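Local coordinates for protein 2,5-dihydroxypyridine 5,6-dioxygenase (Pseudomonas putida KT2440, PDB 7CUP) that catalyses the iron-dependent, dioxygen-driven ring cleavage of 2,5-dihydroxypyridine between carbons 5 and 6, giving N-formylmaleamate in the aerobic breakdown of nicotinate, at residues A[264-269]-A[297-302]. Numbering follows the deposited sequence.
Sequences SHIGWG and GNFLFS. With FE (Fe (III) ion), chain G.
H265 and S302 meet at the iron, on neighbouring strands of an antiparallel sheet, in a buried contact. With chi1 at 62°, the H265 ring is turned in over its own backbone and lies against S302. From CB outward, CG comes within 3.8 Å of S302 CB; ND1 donates to a water that in turn donates to L300 O, while CE1 lies 4.0 Å from L300 CD2, which approaches at the ring edge. S302 CB rests over one face, offset toward the NE2-CD2 rim, 3.4 Å from the ring centroid in a CH-pi contact. NE2 ends the path on the iron, at 2.2 Å. Imidazole suits the place because one nitrogen can bind metal while the other reaches the water; together the two bonds should set the ring's rotation. S302 is short enough to fit CB against the ring and still bring OG to the iron at 2.3 Å; H318, D320 and two waters complete the metal site, and L319 O is hydrogen-bonded to the same OG.

Between the strands, L300 N donates to G267 O nearly straight (167°), and the return bond from G267 N is weak. Glycine suits G269, where a CB would clash with N298 OD1. On the face away from the metal, F299 CG lies anti to the backbone N (chi1 174°), laying the side chain alongside I266. Its CZ is 4.0 Å from I266 CG2. CD1 comes within 3.2 Å of G267 O. Its flat, apolar bulk also meets L155 and V157, so an alanine here would probably open a gap beside I266 and toward strand 154-158. The sheet thus presents a nitrogen and a hydroxyl oxygen to one iron from adjacent strands, and the waters at two coordination positions are consistent with sites that substrate or dioxygen could take.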
loop_
_atom_site.group_PDB
_atom_site.type_symbol
_atom_site.label_atom_id
_atom_site.label_comp_id
_atom_site.label_asym_id
_atom_site.label_seq_id
_atom_site.Cartn_x
_atom_site.Cartn_y
_atom_site.Cartn_z
ATOM N N SER A 264 -3.800 -1.377 43.485
ATOM C CA SER A 264 -3.411 -2.653 42.842
ATOM C C SER A 264 -1.921 -2.876 43.091
ATOM O O SER A 264 -1.531 -3.017 44.248
ATOM C CB SER A 264 -3.791 -2.653 41.379
ATOM O OG SER A 264 -5.141 -3.076 41.241
ATOM N N HIS A 265 -1.091 -2.926 42.058
ATOM C CA HIS A 265 0.299 -3.397 42.225
ATOM C C HIS A 265 1.153 -2.247 42.753
ATOM O O HIS A 265 0.786 -1.066 42.556
ATOM C CB HIS A 265 0.805 -4.097 40.956
ATOM C CG HIS A 265 0.863 -3.244 39.743
ATOM N ND1 HIS A 265 1.922 -2.394 39.495
ATOM C CD2 HIS A 265 0.015 -3.130 38.701
ATOM C CE1 HIS A 265 1.723 -1.771 38.349
ATOM N NE2 HIS A 265 0.556 -2.204 37.850
ATOM N N ILE A 266 2.224 -2.599 43.457
ATOM C CA ILE A 266 3.141 -1.655 44.143
ATOM C C ILE A 266 4.511 -2.269 43.966
ATOM O O ILE A 266 4.602 -3.490 44.078
ATOM C CB ILE A 266 2.716 -1.480 45.620
ATOM C CG1 ILE A 266 2.530 -2.819 46.330
ATOM C CG2 ILE A 266 1.447 -0.664 45.716
ATOM C CD1 ILE A 266 2.350 -2.686 47.832
ATOM N N GLY A 267 5.512 -1.492 43.600
ATOM C CA GLY A 267 6.820 -2.079 43.299
ATOM C C GLY A 267 7.821 -1.004 42.981
ATOM O O GLY A 267 7.530 0.166 43.241
ATOM N N TRP A 268 8.965 -1.374 42.430
ATOM C CA TRP A 268 10.012 -0.384 42.101
ATOM C C TRP A 268 10.736 -0.780 40.815
ATOM O O TRP A 268 10.647 -1.945 40.411
ATOM C CB TRP A 268 10.937 -0.154 43.307
ATOM C CG TRP A 268 11.854 -1.269 43.692
ATOM C CD1 TRP A 268 13.165 -1.386 43.352
ATOM C CD2 TRP A 268 11.560 -2.406 44.525
ATOM N NE1 TRP A 268 13.695 -2.532 43.879
ATOM C CE2 TRP A 268 12.744 -3.163 44.624
ATOM C CE3 TRP A 268 10.424 -2.847 45.203
ATOM C CZ2 TRP A 268 12.834 -4.331 45.380
ATOM C CZ3 TRP A 268 10.496 -4.022 45.922
ATOM C CH2 TRP A 268 11.688 -4.746 46.014
ATOM N N GLY A 269 11.379 0.205 40.200
ATOM C CA GLY A 269 11.967 0.106 38.865
ATOM C C GLY A 269 13.418 -0.227 38.958
ATOM O O GLY A 269 14.073 0.310 39.878
ATOM N N GLY A 297 14.728 3.022 40.242
ATOM C CA GLY A 297 14.507 3.707 41.535
ATOM C C GLY A 297 13.154 4.391 41.652
ATOM O O GLY A 297 12.909 5.037 42.670
ATOM N N ASN A 298 12.252 4.231 40.688
ATOM C CA ASN A 298 10.881 4.769 40.831
ATOM C C ASN A 298 10.158 3.914 41.883
ATOM O O ASN A 298 10.595 2.788 42.173
ATOM C CB ASN A 298 10.165 4.893 39.461
ATOM C CG ASN A 298 9.631 3.598 38.865
ATOM O OD1 ASN A 298 9.547 2.568 39.534
ATOM N ND2 ASN A 298 9.232 3.638 37.597
ATOM N N PHE A 299 9.087 4.450 42.446
ATOM C CA PHE A 299 8.013 3.672 43.101
ATOM C C PHE A 299 6.819 3.710 42.153
ATOM O O PHE A 299 6.381 4.807 41.783
ATOM C CB PHE A 299 7.629 4.244 44.464
ATOM C CG PHE A 299 6.442 3.555 45.073
ATOM C CD1 PHE A 299 6.515 2.225 45.435
ATOM C CD2 PHE A 299 5.247 4.213 45.230
ATOM C CE1 PHE A 299 5.409 1.572 45.962
ATOM C CE2 PHE A 299 4.154 3.578 45.789
ATOM C CZ PHE A 299 4.230 2.248 46.135
ATOM N N LEU A 300 6.335 2.545 41.758
ATOM C CA LEU A 300 5.202 2.426 40.821
ATOM C C LEU A 300 4.062 1.792 41.580
ATOM O O LEU A 300 4.224 0.641 42.027
ATOM C CB LEU A 300 5.605 1.554 39.628
ATOM C CG LEU A 300 4.515 1.350 38.580
ATOM C CD1 LEU A 300 4.116 2.678 37.935
ATOM C CD2 LEU A 300 4.982 0.356 37.522
ATOM N N PHE A 301 2.950 2.495 41.670
ATOM C CA PHE A 301 1.691 1.878 42.127
ATOM C C PHE A 301 0.656 1.998 41.022
ATOM O O PHE A 301 0.827 2.803 40.094
ATOM C CB PHE A 301 1.189 2.482 43.437
ATOM C CG PHE A 301 0.755 3.916 43.392
ATOM C CD1 PHE A 301 1.694 4.934 43.353
ATOM C CD2 PHE A 301 -0.590 4.247 43.418
ATOM C CE1 PHE A 301 1.291 6.259 43.329
ATOM C CE2 PHE A 301 -0.987 5.575 43.401
ATOM C CZ PHE A 301 -0.044 6.574 43.360
ATOM N N SER A 302 -0.402 1.220 41.186
ATOM C CA SER A 302 -1.498 1.107 40.215
ATOM C C SER A 302 -2.839 1.137 40.957
ATOM O O SER A 302 -2.850 0.935 42.198
ATOM C CB SER A 302 -1.316 -0.139 39.386
ATOM O OG SER A 302 -2.391 -0.249 38.470
HETATM FE FE FE G . -1.191 -1.313 36.819
HETATM O O HOH W 1 4.179 -1.447 40.547
HETATM O O HOH W 2 -2.862 -2.936 37.130
HETATM O O HOH W 3 -0.134 -2.154 34.940
#